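Local structure of polyhedrin (Orgyia pseudotsugata cypovirus 5, 5A8U) at residues S24-G29 and R196-A201; T33-Y38 and Q111-G116; K160-Y165 and V244-Y249. The protein is the major component of the viral occlusion bodies (polyhedra), which protect the virus from the outside environment until insect larvae ingest them. All blocks are in the same frame, centred on the assembly; numbering follows the deposited sequence.

Interaction 1: S24-G29 and R196-A201; sequences SSSNSG and RYRVGA
Arg196 lays one face of its guanidinium over the backbone of Ser25 and Ser26, where a type I beta turn running from Ser25 to Ser28 begins. Ser25 O sits beneath that face, 3.1 Å from Arg196 CZ, and Ser26 CA covers it nearer the rim. Neither this carbonyl nor Ser28 O, which comes up at the edge 3.0 Å from Arg196 NH2, has the angle for a hydrogen bond to the arginine; these two oxygens probably favour the cation through their charge alone. Ser25 O is already used within the turn: Ser28 N closes it, and Ser28 OG gives the same oxygen a second bond of 2.7 Å. Ser25 OG accepts from Asn27 N, forming an ST turn.

The arginine chain leaves with CG anti to the backbone N (chi1 161°), then bends at chi2 and chi3, curling the guanidinium back across the serines. NE and NH1 find direct acceptors in Thr51 O and Arg23 O. The contact thus joins the link between helix 6-21 and strand 30-37 to the chain leaving strand 189-195. Modelled waters bridge the two loops beside the arginine, but neighbouring sites are too close to be filled together, so the bridges are tentative. Ser26 OG bonds Glu204 and Arg198 NH2 bonds Thr202 O; one such water may also link Ser26 OG, at 2.7 Å, to Arg198 NH1.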
loop_
_atom_site.group_PDB
_atom_site.type_symbol
_atom_site.label_atom_id
_atom_site.label_comp_id
_atom_site.label_asym_id
_atom_site.label_seq_id
_atom_site.Cartn_x
_atom_site.Cartn_y
_atom_site.Cartn_z
ATOM N N SER A 24 -20.171 -17.388 5.649
ATOM C CA SER A 24 -19.252 -18.328 6.290
ATOM C C SER A 24 -18.187 -18.892 5.360
ATOM O O SER A 24 -17.235 -19.508 5.841
ATOM C CB SER A 24 -20.019 -19.507 6.913
ATOM O OG SER A 24 -20.885 -19.077 7.944
ATOM N N SER A 25 -18.353 -18.704 4.046
ATOM C CA SER A 25 -17.402 -19.237 3.057
ATOM C C SER A 25 -16.114 -18.434 3.110
ATOM O O SER A 25 -16.164 -17.213 3.200
ATOM C CB SER A 25 -17.976 -19.149 1.637
ATOM O OG SER A 25 -17.004 -19.536 0.662
ATOM N N SER A 26 -14.969 -19.118 3.049
ATOM C CA SER A 26 -13.700 -18.419 2.991
ATOM C C SER A 26 -13.595 -17.574 1.732
ATOM O O SER A 26 -12.708 -16.751 1.629
ATOM C CB SER A 26 -12.515 -19.395 3.046
ATOM O OG SER A 26 -12.474 -20.078 4.285
ATOM N N ASN A 27 -14.491 -17.785 0.770
ATOM C CA ASN A 27 -14.457 -16.999 -0.460
ATOM C C ASN A 27 -15.512 -15.889 -0.548
ATOM O O ASN A 27 -15.625 -15.212 -1.572
ATOM C CB ASN A 27 -14.495 -17.924 -1.674
ATOM C CG ASN A 27 -13.229 -18.737 -1.791
ATOM O OD1 ASN A 27 -13.257 -19.973 -1.752
ATOM N ND2 ASN A 27 -12.101 -18.046 -1.901
ATOM N N SER A 28 -16.258 -15.700 0.540
ATOM C CA SER A 28 -17.097 -14.510 0.686
ATOM C C SER A 28 -16.231 -13.361 1.176
ATOM O O SER A 28 -15.045 -13.538 1.463
ATOM C CB SER A 28 -18.214 -14.761 1.700
ATOM O OG SER A 28 -17.678 -14.967 2.998
ATOM N N GLY A 29 -16.823 -12.181 1.276
ATOM C CA GLY A 29 -16.083 -11.022 1.726
ATOM C C GLY A 29 -16.258 -10.691 3.193
ATOM O O GLY A 29 -17.332 -10.871 3.762
ATOM N N ARG A 196 -10.727 -13.864 9.349
ATOM C CA ARG A 196 -11.802 -14.789 9.025
ATOM C C ARG A 196 -12.099 -15.757 10.163
ATOM O O ARG A 196 -11.183 -16.370 10.732
ATOM C CB ARG A 196 -11.374 -15.568 7.771
ATOM C CG ARG A 196 -12.092 -16.878 7.489
ATOM C CD ARG A 196 -13.489 -16.667 6.980
ATOM N NE ARG A 196 -13.564 -15.781 5.814
ATOM C CZ ARG A 196 -14.716 -15.373 5.297
ATOM N NH1 ARG A 196 -15.850 -15.789 5.854
ATOM N NH2 ARG A 196 -14.749 -14.562 4.249
ATOM N N TYR A 197 -13.386 -15.923 10.483
ATOM C CA TYR A 197 -13.801 -17.034 11.318
ATOM C C TYR A 197 -13.760 -18.308 10.481
ATOM O O TYR A 197 -14.340 -18.392 9.388
ATOM C CB TYR A 197 -15.226 -16.829 11.835
ATOM C CG TYR A 197 -15.736 -17.991 12.649
ATOM C CD1 TYR A 197 -15.178 -18.288 13.876
ATOM C CD2 TYR A 197 -16.770 -18.799 12.175
ATOM C CE1 TYR A 197 -15.641 -19.364 14.635
ATOM C CE2 TYR A 197 -17.249 -19.873 12.921
ATOM C CZ TYR A 197 -16.674 -20.147 14.150
ATOM O OH TYR A 197 -17.145 -21.195 14.911
ATOM N N ARG A 198 -13.064 -19.301 10.992
ATOM C CA ARG A 198 -12.894 -20.552 10.258
ATOM C C ARG A 198 -13.833 -21.594 10.826
ATOM O O ARG A 198 -14.013 -21.678 12.045
ATOM C CB ARG A 198 -11.446 -21.004 10.368
ATOM C CG ARG A 198 -10.481 -20.155 9.526
ATOM C CD ARG A 198 -10.475 -20.601 8.058
ATOM N NE ARG A 198 -10.002 -21.981 7.956
ATOM C CZ ARG A 198 -10.773 -23.034 7.684
ATOM N NH1 ARG A 198 -12.069 -22.885 7.419
ATOM N NH2 ARG A 198 -10.232 -24.245 7.668
ATOM N N VAL A 199 -14.427 -22.399 9.950
ATOM C CA VAL A 199 -15.364 -23.432 10.402
ATOM C C VAL A 199 -14.695 -24.802 10.508
ATOM O O VAL A 199 -15.351 -25.813 10.779
ATOM C CB VAL A 199 -16.606 -23.520 9.482
ATOM C CG1 VAL A 199 -17.419 -22.247 9.596
ATOM C CG2 VAL A 199 -16.195 -23.758 8.029
ATOM N N GLY A 200 -13.387 -24.818 10.290
ATOM C CA GLY A 200 -12.595 -26.028 10.407
ATOM C C GLY A 200 -11.189 -25.713 10.895
ATOM O O GLY A 200 -10.849 -24.541 11.123
ATOM N N ALA A 201 -10.362 -26.752 11.020
ATOM C CA ALA A 201 -9.057 -26.619 11.668
ATOM C C ALA A 201 -7.913 -26.363 10.694
ATOM O O ALA A 201 -6.797 -26.057 11.116
ATOM C CB ALA A 201 -8.744 -27.865 12.509
HETATM O O HOH W 1 -16.411 -17.909 7.919
HETATM O O HOH W 2 -15.229 -19.443 7.303
HETATM O O HOH W 3 -13.726 -20.822 6.510
#

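Interaction 2: T33-Y38 and Q111-G116; sequences TVVLKY and QFIVQG
Thr33 and Ile113 form a hydrogen-bonded antiparallel pair that shares two backbone bonds: Thr33 N to Ile113 O and Ile113 N to Thr33 O, each 2.9 Å. Two residues further along, Val35 and Gln111 repeat the arrangement, their N and O atoms bonded in both directions at 2.9 Å. Between these pairs sits the non-hydrogen-bonded pair of Val34 and Phe112, where Phe112 CA also makes a CA-H...O contact with Thr33 O. The two strand segments run nearly antiparallel, at 162°, with their axes 4.9 Å apart, as expected for neighbours in a beta sheet.

The tight part of the contact is this paired backbone. Beside it, Phe112 carries its CG anti to the backbone N (chi1 178°), which brings the rim of the ring to the valine: Val34 CG2 lies in the ring plane, 3.9 Å from Phe112 CD1. On the other face of the sheet Val35 and Ile113 meet diagonally rather than directly across, and the nearest methyl contact there is longer, 4.2 Å between Val35 CG2 and Ile113 CD1. The less direct part is the Thr33 end, where a single bound water sits, bonded to Thr33 OG1 at 2.7 Å and donating a longer bond to Ile113 O; the same hydroxyl is also hydrogen-bonded to Asn47.

Both segments lie inside the six-stranded sheet, with strand 43-50 beyond 33-37 and strand 169-178 beyond 111-115. Phe238 of helix 230-241 covers the face bearing Thr33 and Val35, while on the face of Val34 and Val114 strand 189-195 packs through Ile190 and Val194.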
loop_
_atom_site.group_PDB
_atom_site.type_symbol
_atom_site.label_atom_id
_atom_site.label_comp_id
_atom_site.label_asym_id
_atom_site.label_seq_id
_atom_site.Cartn_x
_atom_site.Cartn_y
_atom_site.Cartn_z
ATOM N N THR A 33 -14.579 -1.075 7.813
ATOM C CA THR A 33 -14.811 0.305 7.439
ATOM C C THR A 33 -14.351 1.212 8.578
ATOM O O THR A 33 -14.631 0.967 9.762
ATOM C CB THR A 33 -16.286 0.565 7.095
ATOM O OG1 THR A 33 -16.705 -0.386 6.109
ATOM C CG2 THR A 33 -16.485 1.984 6.511
ATOM N N VAL A 34 -13.578 2.221 8.215
ATOM C CA VAL A 34 -13.248 3.276 9.156
ATOM C C VAL A 34 -14.012 4.510 8.731
ATOM O O VAL A 34 -13.908 4.954 7.582
ATOM C CB VAL A 34 -11.744 3.582 9.149
ATOM C CG1 VAL A 34 -11.443 4.971 9.784
ATOM C CG2 VAL A 34 -11.000 2.467 9.835
ATOM N N VAL A 35 -14.810 5.044 9.648
ATOM C CA VAL A 35 -15.561 6.256 9.361
ATOM C C VAL A 35 -15.062 7.372 10.251
ATOM O O VAL A 35 -15.188 7.298 11.468
ATOM C CB VAL A 35 -17.062 6.083 9.602
ATOM C CG1 VAL A 35 -17.801 7.346 9.171
ATOM C CG2 VAL A 35 -17.590 4.907 8.809
ATOM N N LEU A 36 -14.482 8.398 9.648
ATOM C CA LEU A 36 -13.924 9.508 10.422
ATOM C C LEU A 36 -14.911 10.651 10.470
ATOM O O LEU A 36 -15.526 10.966 9.458
ATOM C CB LEU A 36 -12.627 9.984 9.787
ATOM C CG LEU A 36 -11.572 8.874 9.781
ATOM C CD1 LEU A 36 -10.447 9.218 8.830
ATOM C CD2 LEU A 36 -11.027 8.683 11.196
ATOM N N LYS A 37 -15.065 11.269 11.640
ATOM C CA LYS A 37 -16.078 12.308 11.789
ATOM C C LYS A 37 -15.430 13.653 12.074
ATOM O O LYS A 37 -14.501 13.732 12.891
ATOM C CB LYS A 37 -17.029 11.941 12.927
ATOM C CG LYS A 37 -17.578 10.513 12.805
ATOM C CD LYS A 37 -18.789 10.348 13.710
ATOM C CE LYS A 37 -19.937 11.195 13.194
ATOM N NZ LYS A 37 -21.179 10.988 13.994
ATOM N N TYR A 38 -15.929 14.691 11.403
ATOM C CA TYR A 38 -15.366 16.037 11.476
ATOM C C TYR A 38 -16.416 16.990 12.018
ATOM O O TYR A 38 -17.607 16.726 11.909
ATOM C CB TYR A 38 -14.838 16.504 10.097
ATOM C CG TYR A 38 -13.825 15.516 9.573
ATOM C CD1 TYR A 38 -14.240 14.384 8.872
ATOM C CD2 TYR A 38 -12.471 15.667 9.836
ATOM C CE1 TYR A 38 -13.342 13.448 8.445
ATOM C CE2 TYR A 38 -11.554 14.725 9.407
ATOM C CZ TYR A 38 -12.000 13.626 8.708
ATOM O OH TYR A 38 -11.116 12.693 8.264
ATOM N N GLN A 111 -15.820 5.795 13.851
ATOM C CA GLN A 111 -16.524 4.528 14.009
ATOM C C GLN A 111 -15.726 3.465 13.237
ATOM O O GLN A 111 -15.395 3.661 12.071
ATOM C CB GLN A 111 -17.956 4.624 13.472
ATOM C CG GLN A 111 -18.752 3.374 13.789
ATOM C CD GLN A 111 -20.173 3.399 13.266
ATOM O OE1 GLN A 111 -20.863 2.377 13.304
ATOM N NE2 GLN A 111 -20.623 4.563 12.775
ATOM N N PHE A 112 -15.411 2.360 13.903
ATOM C CA PHE A 112 -14.666 1.268 13.297
ATOM C C PHE A 112 -15.661 0.113 13.194
ATOM O O PHE A 112 -16.162 -0.379 14.210
ATOM C CB PHE A 112 -13.469 0.918 14.199
ATOM C CG PHE A 112 -12.629 -0.257 13.710
ATOM C CD1 PHE A 112 -11.798 -0.115 12.610
ATOM C CD2 PHE A 112 -12.634 -1.471 14.392
ATOM C CE1 PHE A 112 -11.010 -1.180 12.161
ATOM C CE2 PHE A 112 -11.833 -2.535 13.957
ATOM C CZ PHE A 112 -11.022 -2.386 12.853
ATOM N N ILE A 113 -15.997 -0.276 11.969
ATOM C CA ILE A 113 -17.048 -1.263 11.748
ATOM C C ILE A 113 -16.473 -2.492 11.062
ATOM O O ILE A 113 -15.805 -2.381 10.048
ATOM C CB ILE A 113 -18.169 -0.704 10.858
ATOM C CG1 ILE A 113 -18.510 0.732 11.265
ATOM C CG2 ILE A 113 -19.380 -1.631 10.888
ATOM C CD1 ILE A 113 -19.431 1.443 10.280
ATOM N N VAL A 114 -16.754 -3.670 11.608
ATOM C CA VAL A 114 -16.241 -4.903 11.025
ATOM C C VAL A 114 -17.432 -5.800 10.716
ATOM O O VAL A 114 -18.260 -6.020 11.584
ATOM C CB VAL A 114 -15.304 -5.636 12.009
ATOM C CG1 VAL A 114 -14.764 -6.921 11.376
ATOM C CG2 VAL A 114 -14.141 -4.721 12.432
ATOM N N GLN A 115 -17.535 -6.291 9.483
ATOM C CA GLN A 115 -18.703 -7.080 9.076
ATOM C C GLN A 115 -18.327 -8.353 8.296
ATOM O O GLN A 115 -17.424 -8.336 7.465
ATOM C CB GLN A 115 -19.659 -6.202 8.250
ATOM C CG GLN A 115 -20.795 -6.974 7.564
ATOM C CD GLN A 115 -21.793 -6.057 6.873
ATOM O OE1 GLN A 115 -21.832 -4.851 7.136
ATOM N NE2 GLN A 115 -22.611 -6.628 5.988
ATOM N N GLY A 116 -19.023 -9.458 8.575
ATOM C CA GLY A 116 -18.771 -10.702 7.863
ATOM C C GLY A 116 -18.689 -11.827 8.866
ATOM O O GLY A 116 -19.007 -11.618 10.030
HETATM O O HOH W 4 -17.521 -2.583 7.475
#

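Interaction 3: K160-Y165 and V244-Y249; sequences KMQPLY and VYQNSY
The outermost strand at one end of the six-stranded antiparallel sheet, 162-166, is met here by the C-terminal tail that follows helix 230-241. The tail pairs no backbone atoms with the strand in this contact; the two are joined by side chains, an apolar group beside a pair of glutamine amides.

Leu164 carries the apolar part. Its CG stands anti to the carbonyl carbon (chi1 -52°), and the side chain slides past that of Val244, the two pointing in opposite directions. Val244 CG2 touches both Leu164 CB, at 3.9 Å, and Leu164 CD1, at 4.0 Å. The other methyl of the leucine, CD2, meets Gln246 CB at 4.2 Å, so its two methyls reach successive parts of the tail, CD1 at Val244 and CD2 at Gln246.

At the more exposed end, the extended chains of Gln162 and Gln246 cross at about a right angle. Gln246 NE2 donates to Gln162 OE1 in a fairly straight bond of 2.9 Å. The acceptor lies in the amide plane of Gln246, but the donor stands well above the carbonyl plane of Gln162 and misses its lone pairs. The amide planes are turned 57° apart, and the second pair, Gln162 NE2 and Gln246 OE1, is bridged by a water that accepts from Gln162 NE2 at 2.8 Å and donates to Gln246 OE1 at 2.7 Å.

Tyr245 starts out away from the strand; its hydroxyl bonds Glu230 and its ring meets Phe238, both of helix 230-241. Past the contact the tail bends in an Asx turn, in which Asn247 OD1 accepts from Tyr249 N at 3.0 Å.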
loop_
_atom_site.group_PDB
_atom_site.type_symbol
_atom_site.label_atom_id
_atom_site.label_comp_id
_atom_site.label_asym_id
_atom_site.label_seq_id
_atom_site.Cartn_x
_atom_site.Cartn_y
_atom_site.Cartn_z
ATOM N N LYS A 160 -15.441 -4.322 23.616
ATOM C CA LYS A 160 -15.995 -2.960 23.555
ATOM C C LYS A 160 -16.825 -2.706 22.287
ATOM O O LYS A 160 -17.488 -1.679 22.167
ATOM C CB LYS A 160 -14.872 -1.917 23.625
ATOM C CG LYS A 160 -14.197 -1.777 24.985
ATOM C CD LYS A 160 -13.214 -0.611 24.950
ATOM C CE LYS A 160 -12.889 -0.098 26.358
ATOM N NZ LYS A 160 -12.267 1.268 26.347
ATOM N N MET A 161 -16.782 -3.626 21.333
ATOM C CA MET A 161 -17.563 -3.441 20.110
ATOM C C MET A 161 -19.034 -3.796 20.338
ATOM O O MET A 161 -19.345 -4.689 21.134
ATOM C CB MET A 161 -16.975 -4.272 18.976
ATOM C CG MET A 161 -15.502 -3.975 18.736
ATOM S SD MET A 161 -14.901 -4.792 17.239
ATOM C CE MET A 161 -15.549 -3.696 15.983
ATOM N N GLN A 162 -19.922 -3.075 19.652
ATOM C CA GLN A 162 -21.351 -3.267 19.781
ATOM C C GLN A 162 -21.854 -4.113 18.629
ATOM O O GLN A 162 -21.521 -3.863 17.477
ATOM C CB GLN A 162 -22.064 -1.912 19.783
ATOM C CG GLN A 162 -21.606 -0.977 20.885
ATOM C CD GLN A 162 -22.358 0.331 20.853
ATOM O OE1 GLN A 162 -23.573 0.341 20.719
ATOM N NE2 GLN A 162 -21.643 1.438 20.961
ATOM N N PRO A 163 -22.688 -5.113 18.931
ATOM C CA PRO A 163 -23.192 -5.978 17.862
ATOM C C PRO A 163 -24.206 -5.243 16.988
ATOM O O PRO A 163 -25.075 -4.530 17.490
ATOM C CB PRO A 163 -23.879 -7.118 18.624
ATOM C CG PRO A 163 -23.448 -6.982 20.048
ATOM C CD PRO A 163 -23.179 -5.530 20.258
ATOM N N LEU A 164 -24.059 -5.388 15.682
ATOM C CA LEU A 164 -24.990 -4.789 14.736
ATOM C C LEU A 164 -25.686 -5.921 13.986
ATOM O O LEU A 164 -25.044 -6.729 13.308
ATOM C CB LEU A 164 -24.265 -3.843 13.762
ATOM C CG LEU A 164 -23.370 -2.751 14.371
ATOM C CD1 LEU A 164 -22.732 -1.864 13.274
ATOM C CD2 LEU A 164 -24.123 -1.897 15.369
ATOM N N TYR A 165 -27.006 -5.969 14.111
ATOM C CA TYR A 165 -27.801 -7.039 13.526
ATOM C C TYR A 165 -28.407 -6.664 12.180
ATOM O O TYR A 165 -28.699 -5.500 11.918
ATOM C CB TYR A 165 -28.912 -7.464 14.496
ATOM C CG TYR A 165 -28.390 -8.301 15.632
ATOM C CD1 TYR A 165 -27.864 -7.714 16.766
ATOM C CD2 TYR A 165 -28.377 -9.688 15.547
ATOM C CE1 TYR A 165 -27.358 -8.482 17.804
ATOM C CE2 TYR A 165 -27.871 -10.461 16.573
ATOM C CZ TYR A 165 -27.367 -9.853 17.698
ATOM O OH TYR A 165 -26.870 -10.621 18.729
ATOM N N VAL A 244 -23.701 -2.754 7.413
ATOM C CA VAL A 244 -24.290 -2.195 8.622
ATOM C C VAL A 244 -23.454 -1.049 9.151
ATOM O O VAL A 244 -22.244 -0.969 8.922
ATOM C CB VAL A 244 -24.526 -3.238 9.739
ATOM C CG1 VAL A 244 -25.736 -4.119 9.393
ATOM C CG2 VAL A 244 -23.263 -4.057 9.993
ATOM N N TYR A 245 -24.115 -0.156 9.865
ATOM C CA TYR A 245 -23.518 1.105 10.262
ATOM C C TYR A 245 -24.344 1.609 11.430
ATOM O O TYR A 245 -25.569 1.524 11.411
ATOM C CB TYR A 245 -23.631 2.082 9.083
ATOM C CG TYR A 245 -23.130 3.477 9.340
ATOM C CD1 TYR A 245 -23.942 4.436 9.936
ATOM C CD2 TYR A 245 -21.841 3.851 8.963
ATOM C CE1 TYR A 245 -23.483 5.719 10.169
ATOM C CE2 TYR A 245 -21.377 5.145 9.189
ATOM C CZ TYR A 245 -22.208 6.066 9.793
ATOM O OH TYR A 245 -21.757 7.337 10.025
ATOM N N GLN A 246 -23.688 2.142 12.449
ATOM C CA GLN A 246 -24.432 2.690 13.573
ATOM C C GLN A 246 -24.472 4.214 13.468
ATOM O O GLN A 246 -23.431 4.876 13.400
ATOM C CB GLN A 246 -23.807 2.263 14.903
ATOM C CG GLN A 246 -24.619 2.722 16.107
ATOM C CD GLN A 246 -23.919 2.413 17.409
ATOM O OE1 GLN A 246 -23.006 3.130 17.819
ATOM N NE2 GLN A 246 -24.323 1.321 18.057
ATOM N N ASN A 247 -25.674 4.788 13.431
ATOM C CA ASN A 247 -25.725 6.235 13.255
ATOM C C ASN A 247 -25.487 7.042 14.538
ATOM O O ASN A 247 -25.281 6.468 15.614
ATOM C CB ASN A 247 -27.003 6.669 12.526
ATOM C CG ASN A 247 -28.262 6.586 13.399
ATOM O OD1 ASN A 247 -28.203 6.424 14.619
ATOM N ND2 ASN A 247 -29.412 6.725 12.761
ATOM N N SER A 248 -25.514 8.367 14.404
ATOM C CA SER A 248 -25.199 9.300 15.488
ATOM C C SER A 248 -26.126 9.202 16.693
ATOM O O SER A 248 -25.848 9.792 17.740
ATOM C CB SER A 248 -25.210 10.739 14.953
ATOM O OG SER A 248 -24.115 10.938 14.082
ATOM N N TYR A 249 -27.224 8.470 16.528
ATOM C CA TYR A 249 -28.201 8.311 17.588
ATOM C C TYR A 249 -28.123 6.943 18.256
ATOM O O TYR A 249 -28.902 6.647 19.156
ATOM C CB TYR A 249 -29.603 8.576 17.047
ATOM C CG TYR A 249 -29.728 9.960 16.437
ATOM C CD1 TYR A 249 -30.090 11.049 17.219
ATOM C CD2 TYR A 249 -29.447 10.179 15.089
ATOM C CE1 TYR A 249 -30.183 12.315 16.674
ATOM C CE2 TYR A 249 -29.543 11.445 14.533
ATOM C CZ TYR A 249 -29.910 12.505 15.329
ATOM O OH TYR A 249 -30.016 13.766 14.793
HETATM O O HOH W 5 -23.122 3.712 20.492
#

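Overall arrangement
Interactions 2 and 3 are close neighbours on one sheet, their centres about 10 Å apart, and two glutamines of strand 109-115 join them directly. Gln115 OE1 probably accepts from Val244 N at 2.8 Å, and Gln111 NE2 probably donates to Gln246 O at 2.9 Å, so the tail of interaction 3 is held both by the middle of the sheet and by its edge strand. Interaction 1 stands apart, with its centre about 22 Å from that of interaction 2 and 23 Å from that of interaction 3. Along the chain, however, segment 24-29 leads into the strand containing 33-38, and interaction 2 is nested within the loop closed by interaction 1.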